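Long-range contacts in GARP domain-containing protein (Trypanosoma brucei brucei TREU927, PDB 6XZ6), which binds the host complement regulator factor H as a trypanosome receptor and increases transmission of the parasite to tsetse flies: residues Leu6-Cys17 with Gly127-Cys138; Gly51-Glu59 with Ala73-Thr81. One frame throughout, in Å; residues are numbered along the deposited sequence.

Contact 1: residues Leu6-Cys17 with Gly127-Cys138; sequences LEAELEQTKALC and GNETIKQLAKEC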
loop_
_atom_site.group_PDB
_atom_site.type_symbol
_atom_site.label_atom_id
_atom_site.label_comp_id
_atom_site.label_asym_id
_atom_site.label_seq_id
_atom_site.Cartn_x
_atom_site.Cartn_y
_atom_site.Cartn_z
ATOM N N LEU A 6 27.565 5.970 16.608
ATOM C CA LEU A 6 27.594 5.813 15.142
ATOM C C LEU A 6 26.931 4.489 14.709
ATOM O O LEU A 6 26.187 4.490 13.744
ATOM C CB LEU A 6 29.011 5.939 14.584
ATOM C CG LEU A 6 29.622 7.365 14.549
ATOM C CD1 LEU A 6 31.040 7.321 14.056
ATOM C CD2 LEU A 6 28.837 8.319 13.656
ATOM N N GLU A 7 27.139 3.387 15.462
ATOM C CA GLU A 7 26.490 2.080 15.247
ATOM C C GLU A 7 24.944 2.245 15.393
ATOM O O GLU A 7 24.198 1.727 14.566
ATOM C CB GLU A 7 26.994 1.015 16.249
ATOM C CG GLU A 7 28.502 0.740 16.243
ATOM C CD GLU A 7 29.096 -0.000 17.448
ATOM O OE1 GLU A 7 28.377 -0.831 18.051
ATOM O OE2 GLU A 7 30.280 0.243 17.786
ATOM N N ALA A 8 24.488 2.995 16.431
ATOM C CA ALA A 8 23.098 3.338 16.726
ATOM C C ALA A 8 22.495 4.108 15.552
ATOM O O ALA A 8 21.472 3.694 14.990
ATOM C CB ALA A 8 23.037 4.200 17.978
ATOM N N GLU A 9 23.157 5.199 15.155
ATOM C CA GLU A 9 22.726 6.044 14.066
ATOM C C GLU A 9 22.701 5.312 12.722
ATOM O O GLU A 9 21.856 5.605 11.883
ATOM C CB GLU A 9 23.575 7.319 14.032
ATOM C CG GLU A 9 23.046 8.339 13.024
ATOM C CD GLU A 9 23.863 9.588 12.794
ATOM O OE1 GLU A 9 23.545 10.297 11.813
ATOM O OE2 GLU A 9 24.814 9.852 13.572
ATOM N N LEU A 10 23.608 4.348 12.516
ATOM C CA LEU A 10 23.639 3.561 11.260
ATOM C C LEU A 10 22.480 2.559 11.251
ATOM O O LEU A 10 21.827 2.398 10.221
ATOM C CB LEU A 10 24.999 2.870 11.049
ATOM C CG LEU A 10 25.233 2.077 9.760
ATOM C CD1 LEU A 10 24.788 2.871 8.462
ATOM C CD2 LEU A 10 26.640 1.687 9.663
ATOM N N GLU A 11 22.191 1.934 12.413
ATOM C CA GLU A 11 21.062 1.010 12.594
ATOM C C GLU A 11 19.757 1.752 12.380
ATOM O O GLU A 11 18.888 1.237 11.675
ATOM C CB GLU A 11 21.097 0.291 13.969
ATOM C CG GLU A 11 21.900 -1.006 13.969
ATOM C CD GLU A 11 21.897 -1.842 12.687
ATOM O OE1 GLU A 11 22.959 -1.913 12.020
ATOM O OE2 GLU A 11 20.832 -2.412 12.341
ATOM N N GLN A 12 19.660 2.991 12.925
ATOM C CA GLN A 12 18.496 3.891 12.787
ATOM C C GLN A 12 18.289 4.362 11.355
ATOM O O GLN A 12 17.149 4.463 10.933
ATOM C CB GLN A 12 18.624 5.132 13.691
ATOM C CG GLN A 12 18.461 4.874 15.184
ATOM C CD GLN A 12 18.943 6.033 16.016
ATOM O OE1 GLN A 12 19.159 7.170 15.549
ATOM N NE2 GLN A 12 19.121 5.757 17.275
ATOM N N THR A 13 19.372 4.725 10.640
ATOM C CA THR A 13 19.292 5.245 9.264
ATOM C C THR A 13 18.818 4.131 8.310
ATOM O O THR A 13 18.011 4.400 7.435
ATOM C CB THR A 13 20.610 5.945 8.856
ATOM O OG1 THR A 13 20.881 6.958 9.812
ATOM C CG2 THR A 13 20.536 6.598 7.476
ATOM N N LYS A 14 19.284 2.876 8.539
ATOM C CA LYS A 14 18.910 1.678 7.805
ATOM C C LYS A 14 17.409 1.403 7.973
ATOM O O LYS A 14 16.753 1.092 6.995
ATOM C CB LYS A 14 19.727 0.480 8.315
ATOM C CG LYS A 14 21.088 0.279 7.646
ATOM C CD LYS A 14 21.882 -0.761 8.375
ATOM C CE LYS A 14 23.081 -1.262 7.613
ATOM N NZ LYS A 14 23.820 -2.324 8.373
ATOM N N ALA A 15 16.862 1.543 9.205
ATOM C CA ALA A 15 15.440 1.345 9.530
ATOM C C ALA A 15 14.548 2.354 8.829
ATOM O O ALA A 15 13.504 1.966 8.333
ATOM C CB ALA A 15 15.231 1.417 11.016
ATOM N N LEU A 16 14.964 3.632 8.750
ATOM C CA LEU A 16 14.278 4.715 8.019
ATOM C C LEU A 16 14.244 4.408 6.521
ATOM O O LEU A 16 13.229 4.588 5.870
ATOM C CB LEU A 16 15.000 6.074 8.242
ATOM C CG LEU A 16 14.924 6.731 9.639
ATOM C CD1 LEU A 16 15.673 8.017 9.643
ATOM C CD2 LEU A 16 13.497 7.036 10.031
ATOM N N CYS A 17 15.352 3.923 6.000
ATOM C CA CYS A 17 15.591 3.534 4.610
ATOM C C CYS A 17 14.679 2.348 4.186
ATOM O O CYS A 17 14.066 2.405 3.127
ATOM C CB CYS A 17 17.081 3.217 4.437
ATOM S SG CYS A 17 17.655 3.072 2.728
ATOM N N GLY A 127 26.259 11.387 10.888
ATOM C CA GLY A 127 27.442 11.329 11.752
ATOM C C GLY A 127 28.741 10.868 11.128
ATOM O O GLY A 127 29.811 11.295 11.567
ATOM N N ASN A 128 28.644 10.001 10.104
ATOM C CA ASN A 128 29.737 9.317 9.388
ATOM C C ASN A 128 29.502 9.535 7.914
ATOM O O ASN A 128 28.396 9.922 7.510
ATOM C CB ASN A 128 29.581 7.797 9.603
ATOM C CG ASN A 128 30.771 7.069 10.074
ATOM O OD1 ASN A 128 31.885 7.607 10.172
ATOM N ND2 ASN A 128 30.553 5.792 10.360
ATOM N N GLU A 129 30.511 9.187 7.089
ATOM C CA GLU A 129 30.374 9.297 5.650
ATOM C C GLU A 129 29.620 8.045 5.126
ATOM O O GLU A 129 28.997 8.113 4.062
ATOM C CB GLU A 129 31.752 9.568 5.033
ATOM C CG GLU A 129 31.786 10.328 3.719
ATOM C CD GLU A 129 30.905 11.542 3.519
ATOM O OE1 GLU A 129 29.980 11.475 2.671
ATOM O OE2 GLU A 129 31.119 12.544 4.241
ATOM N N THR A 130 29.602 6.940 5.924
ATOM C CA THR A 130 28.856 5.692 5.673
ATOM C C THR A 130 27.343 5.971 5.825
ATOM O O THR A 130 26.558 5.618 4.948
ATOM C CB THR A 130 29.288 4.614 6.670
ATOM O OG1 THR A 130 30.686 4.401 6.558
ATOM C CG2 THR A 130 28.540 3.300 6.489
ATOM N N ILE A 131 26.946 6.604 6.945
ATOM C CA ILE A 131 25.562 7.015 7.245
ATOM C C ILE A 131 25.042 7.992 6.164
ATOM O O ILE A 131 23.947 7.778 5.654
ATOM C CB ILE A 131 25.450 7.585 8.692
ATOM C CG1 ILE A 131 25.891 6.524 9.738
ATOM C CG2 ILE A 131 24.038 8.120 8.984
ATOM C CD1 ILE A 131 26.336 7.065 11.115
ATOM N N LYS A 132 25.842 9.023 5.787
ATOM C CA LYS A 132 25.507 10.013 4.742
ATOM C C LYS A 132 25.381 9.308 3.398
ATOM O O LYS A 132 24.510 9.685 2.604
ATOM C CB LYS A 132 26.592 11.088 4.599
ATOM C CG LYS A 132 26.557 12.195 5.607
ATOM C CD LYS A 132 27.654 13.202 5.260
ATOM C CE LYS A 132 27.844 14.229 6.357
ATOM N NZ LYS A 132 29.229 14.775 6.356
ATOM N N GLN A 133 26.249 8.273 3.152
ATOM C CA GLN A 133 26.226 7.525 1.889
ATOM C C GLN A 133 24.999 6.643 1.760
ATOM O O GLN A 133 24.421 6.583 0.673
ATOM C CB GLN A 133 27.489 6.702 1.698
ATOM C CG GLN A 133 27.567 6.043 0.343
ATOM C CD GLN A 133 28.552 4.942 0.345
ATOM O OE1 GLN A 133 28.329 3.868 0.904
ATOM N NE2 GLN A 133 29.664 5.202 -0.270
ATOM N N LEU A 134 24.602 5.966 2.862
ATOM C CA LEU A 134 23.426 5.092 2.897
ATOM C C LEU A 134 22.146 5.890 2.629
ATOM O O LEU A 134 21.345 5.472 1.797
ATOM C CB LEU A 134 23.353 4.307 4.221
ATOM C CG LEU A 134 21.996 3.699 4.569
ATOM C CD1 LEU A 134 21.739 2.425 3.816
ATOM C CD2 LEU A 134 21.880 3.447 6.036
ATOM N N ALA A 135 21.987 7.058 3.308
ATOM C CA ALA A 135 20.842 7.957 3.165
ATOM C C ALA A 135 20.785 8.633 1.769
ATOM O O ALA A 135 19.682 8.864 1.264
ATOM C CB ALA A 135 20.865 8.997 4.256
ATOM N N LYS A 136 21.955 8.947 1.150
ATOM C CA LYS A 136 22.005 9.550 -0.190
ATOM C C LYS A 136 21.567 8.544 -1.262
ATOM O O LYS A 136 20.881 8.940 -2.210
ATOM C CB LYS A 136 23.401 10.082 -0.530
ATOM C CG LYS A 136 23.551 11.594 -0.352
ATOM C CD LYS A 136 25.013 12.045 -0.538
ATOM C CE LYS A 136 25.485 13.015 0.529
ATOM N NZ LYS A 136 26.905 12.768 0.910
ATOM N N GLU A 137 21.940 7.248 -1.101
ATOM C CA GLU A 137 21.598 6.140 -1.994
ATOM C C GLU A 137 20.114 5.788 -1.911
ATOM O O GLU A 137 19.546 5.240 -2.852
ATOM C CB GLU A 137 22.407 4.901 -1.606
ATOM C CG GLU A 137 23.774 4.779 -2.264
ATOM C CD GLU A 137 24.741 3.830 -1.565
ATOM O OE1 GLU A 137 24.294 2.854 -0.917
ATOM O OE2 GLU A 137 25.965 4.068 -1.671
ATOM N N CYS A 138 19.503 6.092 -0.782
ATOM C CA CYS A 138 18.110 5.821 -0.433
ATOM C C CYS A 138 17.168 6.970 -0.796
ATOM O O CYS A 138 16.001 6.941 -0.416
ATOM C CB CYS A 138 18.047 5.514 1.054
ATOM S SG CYS A 138 16.669 4.460 1.539
#
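Ile131 and Leu134 push into the flank of Leu6-Cys17 as two knobs into holes, in a parallel helix pair closed by a disulfide. The axes run 9.8 Å apart, joining the start of the long helix 4-61 to the short helix 129-137. Ile131 sits among Leu6, Glu9, Leu10 and Thr13. Its CG2, anti to the backbone N (chi1 -59°), faces the hydroxyl of Thr13, while CG1 carries CD1 toward Leu6, where Ile131 CD1 lies 3.8 Å from Leu6 CD2. The Thr13 hydroxyl is turned back to its own helix, where Thr13 OG1 donates to Glu9 O over 2.7 Å, from the face of the carbonyl opposite to Thr13 N. Leu134 fills the next hole, its CD2 meeting Thr13 CG2 and the CD1 of Leu10. Leu134 CD2 also lies 3.6 Å from Lys14 CG, the lysine chain crossing the leucine at about a right angle.

The packing thins toward solvent, where Lys14 is exposed and Thr130 adds little more than its CG2 against Leu10 CD2. At the N-terminal end Leu6 lies over the Gly127-Asn128 backbone. Beside it the extended, buried Glu9 accepts a hydrogen bond from Gly127 N (3.1 Å to Glu9 OE1), on the syn side and 33° out of the carboxylate plane. The same oxygen forms a salt bridge with Arg16 of the Complement factor H chain, so this carboxylate links the turn before helix 129-137 to the bound ligand. At the other end Cys17 SG and Cys138 SG are bonded at 2.1 Å, with a chi3 of 115°.

Contact 2: residues Gly51-Glu59 with Ala73-Thr81; sequences GKKAAKRAE and AKRAREAAT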
loop_
_atom_site.group_PDB
_atom_site.type_symbol
_atom_site.label_atom_id
_atom_site.label_comp_id
_atom_site.label_asym_id
_atom_site.label_seq_id
_atom_site.Cartn_x
_atom_site.Cartn_y
_atom_site.Cartn_z
ATOM N N GLY A 51 -22.793 -14.913 -22.568
ATOM C CA GLY A 51 -23.620 -15.977 -22.003
ATOM C C GLY A 51 -25.100 -15.723 -22.234
ATOM O O GLY A 51 -25.843 -16.656 -22.530
ATOM N N LYS A 52 -25.527 -14.450 -22.120
ATOM C CA LYS A 52 -26.896 -13.974 -22.337
ATOM C C LYS A 52 -27.275 -14.156 -23.802
ATOM O O LYS A 52 -28.414 -14.528 -24.096
ATOM C CB LYS A 52 -26.985 -12.486 -21.950
ATOM C CG LYS A 52 -28.333 -11.781 -22.143
ATOM C CD LYS A 52 -28.284 -10.437 -21.426
ATOM C CE LYS A 52 -29.197 -9.363 -21.946
ATOM N NZ LYS A 52 -29.112 -8.146 -21.089
ATOM N N LYS A 53 -26.327 -13.869 -24.715
ATOM C CA LYS A 53 -26.526 -14.009 -26.147
ATOM C C LYS A 53 -26.755 -15.494 -26.491
ATOM O O LYS A 53 -27.754 -15.804 -27.139
ATOM C CB LYS A 53 -25.369 -13.316 -26.908
ATOM C CG LYS A 53 -24.713 -14.045 -28.096
ATOM C CD LYS A 53 -23.162 -14.041 -28.006
ATOM C CE LYS A 53 -22.499 -12.689 -28.224
ATOM N NZ LYS A 53 -21.014 -12.795 -28.294
ATOM N N ALA A 54 -25.914 -16.400 -25.954
ATOM C CA ALA A 54 -25.992 -17.852 -26.155
ATOM C C ALA A 54 -27.342 -18.416 -25.678
ATOM O O ALA A 54 -27.963 -19.213 -26.385
ATOM C CB ALA A 54 -24.840 -18.539 -25.431
ATOM N N ALA A 55 -27.808 -17.961 -24.495
ATOM C CA ALA A 55 -29.068 -18.363 -23.888
ATOM C C ALA A 55 -30.210 -17.936 -24.778
ATOM O O ALA A 55 -31.187 -18.664 -24.882
ATOM C CB ALA A 55 -29.217 -17.728 -22.524
ATOM N N LYS A 56 -30.076 -16.779 -25.447
ATOM C CA LYS A 56 -31.084 -16.251 -26.359
ATOM C C LYS A 56 -31.126 -17.034 -27.675
ATOM O O LYS A 56 -32.208 -17.282 -28.201
ATOM C CB LYS A 56 -30.891 -14.749 -26.590
ATOM C CG LYS A 56 -31.563 -13.884 -25.518
ATOM C CD LYS A 56 -31.346 -12.392 -25.809
ATOM C CE LYS A 56 -31.755 -11.473 -24.684
ATOM N NZ LYS A 56 -31.246 -10.091 -24.908
ATOM N N ARG A 57 -29.957 -17.465 -28.177
ATOM C CA ARG A 57 -29.788 -18.284 -29.386
ATOM C C ARG A 57 -30.361 -19.697 -29.131
ATOM O O ARG A 57 -30.984 -20.278 -30.022
ATOM C CB ARG A 57 -28.289 -18.331 -29.771
ATOM C CG ARG A 57 -27.892 -19.385 -30.787
ATOM C CD ARG A 57 -26.403 -19.365 -31.042
ATOM N NE ARG A 57 -25.969 -20.517 -31.833
ATOM C CZ ARG A 57 -24.711 -20.751 -32.203
ATOM N NH1 ARG A 57 -24.415 -21.825 -32.928
ATOM N NH2 ARG A 57 -23.740 -19.913 -31.853
ATOM N N ALA A 58 -30.157 -20.234 -27.912
ATOM C CA ALA A 58 -30.677 -21.541 -27.519
ATOM C C ALA A 58 -32.206 -21.533 -27.349
ATOM O O ALA A 58 -32.880 -22.426 -27.856
ATOM C CB ALA A 58 -29.996 -22.024 -26.250
ATOM N N GLU A 59 -32.740 -20.519 -26.660
ATOM C CA GLU A 59 -34.166 -20.365 -26.389
ATOM C C GLU A 59 -34.982 -20.184 -27.658
ATOM O O GLU A 59 -36.031 -20.808 -27.786
ATOM C CB GLU A 59 -34.412 -19.249 -25.369
ATOM C CG GLU A 59 -34.016 -19.679 -23.960
ATOM C CD GLU A 59 -34.041 -18.651 -22.847
ATOM O OE1 GLU A 59 -33.798 -17.451 -23.112
ATOM O OE2 GLU A 59 -34.285 -19.070 -21.694
ATOM N N ALA A 73 -31.527 -25.452 -23.908
ATOM C CA ALA A 73 -31.896 -24.050 -23.667
ATOM C C ALA A 73 -31.971 -23.755 -22.172
ATOM O O ALA A 73 -31.397 -22.761 -21.738
ATOM C CB ALA A 73 -33.215 -23.704 -24.352
ATOM N N LYS A 74 -32.602 -24.654 -21.383
ATOM C CA LYS A 74 -32.721 -24.566 -19.922
ATOM C C LYS A 74 -31.333 -24.499 -19.265
ATOM O O LYS A 74 -31.154 -23.737 -18.318
ATOM C CB LYS A 74 -33.517 -25.768 -19.383
ATOM C CG LYS A 74 -33.947 -25.624 -17.926
ATOM C CD LYS A 74 -34.823 -26.772 -17.442
ATOM C CE LYS A 74 -35.080 -26.714 -15.950
ATOM N NZ LYS A 74 -35.956 -25.571 -15.550
ATOM N N ARG A 75 -30.361 -25.287 -19.781
ATOM C CA ARG A 75 -28.966 -25.394 -19.328
ATOM C C ARG A 75 -28.125 -24.164 -19.703
ATOM O O ARG A 75 -27.238 -23.773 -18.930
ATOM C CB ARG A 75 -28.307 -26.657 -19.913
ATOM C CG ARG A 75 -28.681 -27.952 -19.212
ATOM C CD ARG A 75 -27.611 -28.998 -19.427
ATOM N NE ARG A 75 -27.852 -30.184 -18.613
ATOM C CZ ARG A 75 -27.847 -31.425 -19.086
ATOM N NH1 ARG A 75 -28.088 -32.447 -18.278
ATOM N NH2 ARG A 75 -27.600 -31.653 -20.370
ATOM N N ALA A 76 -28.373 -23.590 -20.911
ATOM C CA ALA A 76 -27.716 -22.385 -21.432
ATOM C C ALA A 76 -28.250 -21.165 -20.693
ATOM O O ALA A 76 -27.516 -20.199 -20.513
ATOM C CB ALA A 76 -27.977 -22.239 -22.920
ATOM N N ARG A 77 -29.526 -21.215 -20.253
ATOM C CA ARG A 77 -30.169 -20.149 -19.479
ATOM C C ARG A 77 -29.625 -20.139 -18.067
ATOM O O ARG A 77 -29.392 -19.070 -17.520
ATOM C CB ARG A 77 -31.704 -20.318 -19.458
ATOM C CG ARG A 77 -32.463 -19.353 -18.549
ATOM C CD ARG A 77 -32.789 -18.045 -19.242
ATOM N NE ARG A 77 -31.692 -17.077 -19.188
ATOM C CZ ARG A 77 -31.443 -16.173 -20.130
ATOM N NH1 ARG A 77 -30.432 -15.321 -19.990
ATOM N NH2 ARG A 77 -32.190 -16.123 -21.228
ATOM N N GLU A 78 -29.437 -21.319 -17.466
ATOM C CA GLU A 78 -28.905 -21.427 -16.118
ATOM C C GLU A 78 -27.444 -20.981 -16.057
ATOM O O GLU A 78 -27.046 -20.370 -15.061
ATOM C CB GLU A 78 -29.138 -22.830 -15.528
ATOM C CG GLU A 78 -28.890 -22.941 -14.019
ATOM C CD GLU A 78 -29.277 -21.779 -13.116
ATOM O OE1 GLU A 78 -28.378 -21.270 -12.405
ATOM O OE2 GLU A 78 -30.469 -21.379 -13.112
ATOM N N ALA A 79 -26.673 -21.221 -17.131
ATOM C CA ALA A 79 -25.270 -20.808 -17.217
ATOM C C ALA A 79 -25.145 -19.301 -17.449
ATOM O O ALA A 79 -24.229 -18.668 -16.926
ATOM C CB ALA A 79 -24.574 -21.563 -18.326
ATOM N N ALA A 80 -26.095 -18.719 -18.185
ATOM C CA ALA A 80 -26.116 -17.285 -18.490
ATOM C C ALA A 80 -26.349 -16.490 -17.208
ATOM O O ALA A 80 -25.767 -15.405 -17.050
ATOM C CB ALA A 80 -27.205 -16.974 -19.517
ATOM N N THR A 81 -27.177 -17.045 -16.285
ATOM C CA THR A 81 -27.453 -16.397 -15.005
ATOM C C THR A 81 -26.275 -16.632 -14.053
ATOM O O THR A 81 -25.896 -15.699 -13.357
ATOM C CB THR A 81 -28.859 -16.734 -14.415
ATOM O OG1 THR A 81 -28.825 -17.962 -13.706
ATOM C CG2 THR A 81 -29.975 -16.753 -15.459
#
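Helices 51-59 and 73-81 pack antiparallel, their axes 8.2 Å apart at the closest and crossing at -163°, with Gly51 facing Ala80 at a CA-CA distance of 4.5 Å. Small residues make this close approach possible, in an alanine-lined helical hairpin. The methyl of Ala80 rests 3.3 Å from Gly51 O, and Ala55 CB touches both Ala80 CB and the carbonyl oxygen of Ala76. Further along, Ala58 CB lies 3.9 Å from Ala76 CB and also meets Ala73, whose methyl reaches the Ala58 carbonyl.

Arg77 closes one flank. Bent at chi2 (86°) and chi3, it folds across to the partner helix and lays a face of its guanidinium over Ala55 CB. Near the guanidinium plane, at the edge, Arg77 NH2 forms a salt bridge with Glu59 OE1 at 2.8 Å; the hydrogen bond within it is weak, and the two flat groups are turned 51° apart. The carboxylate's other oxygen lies against the aliphatic part of Arg77. On another side, helix 165-208 joins the pair as a third helix, its Ala205 touching both Ala54 and Ala79, while Ala209 and Phe212 beyond its end pack on Ala58.

Helix 4-61 takes part in both contacts, and its length sets them far apart: their centres are 65 Å from each other, on opposite sides of the chain's centre, and the nearest atoms are about 47 Å apart. Contact 2 holds the hairpin between helix 4-61 and helix 67-125; the latter then runs back to the other end, where the chain enters helix 129-137 and makes contact 1. Bound factor H touches contact 1, through Glu9 and Gln12, whereas neither segment of contact 2 meets another protein chain of the assembly. Contact 1 has a covalent crosslink in addition to its packing, whereas contact 2 relies on noncovalent contacts.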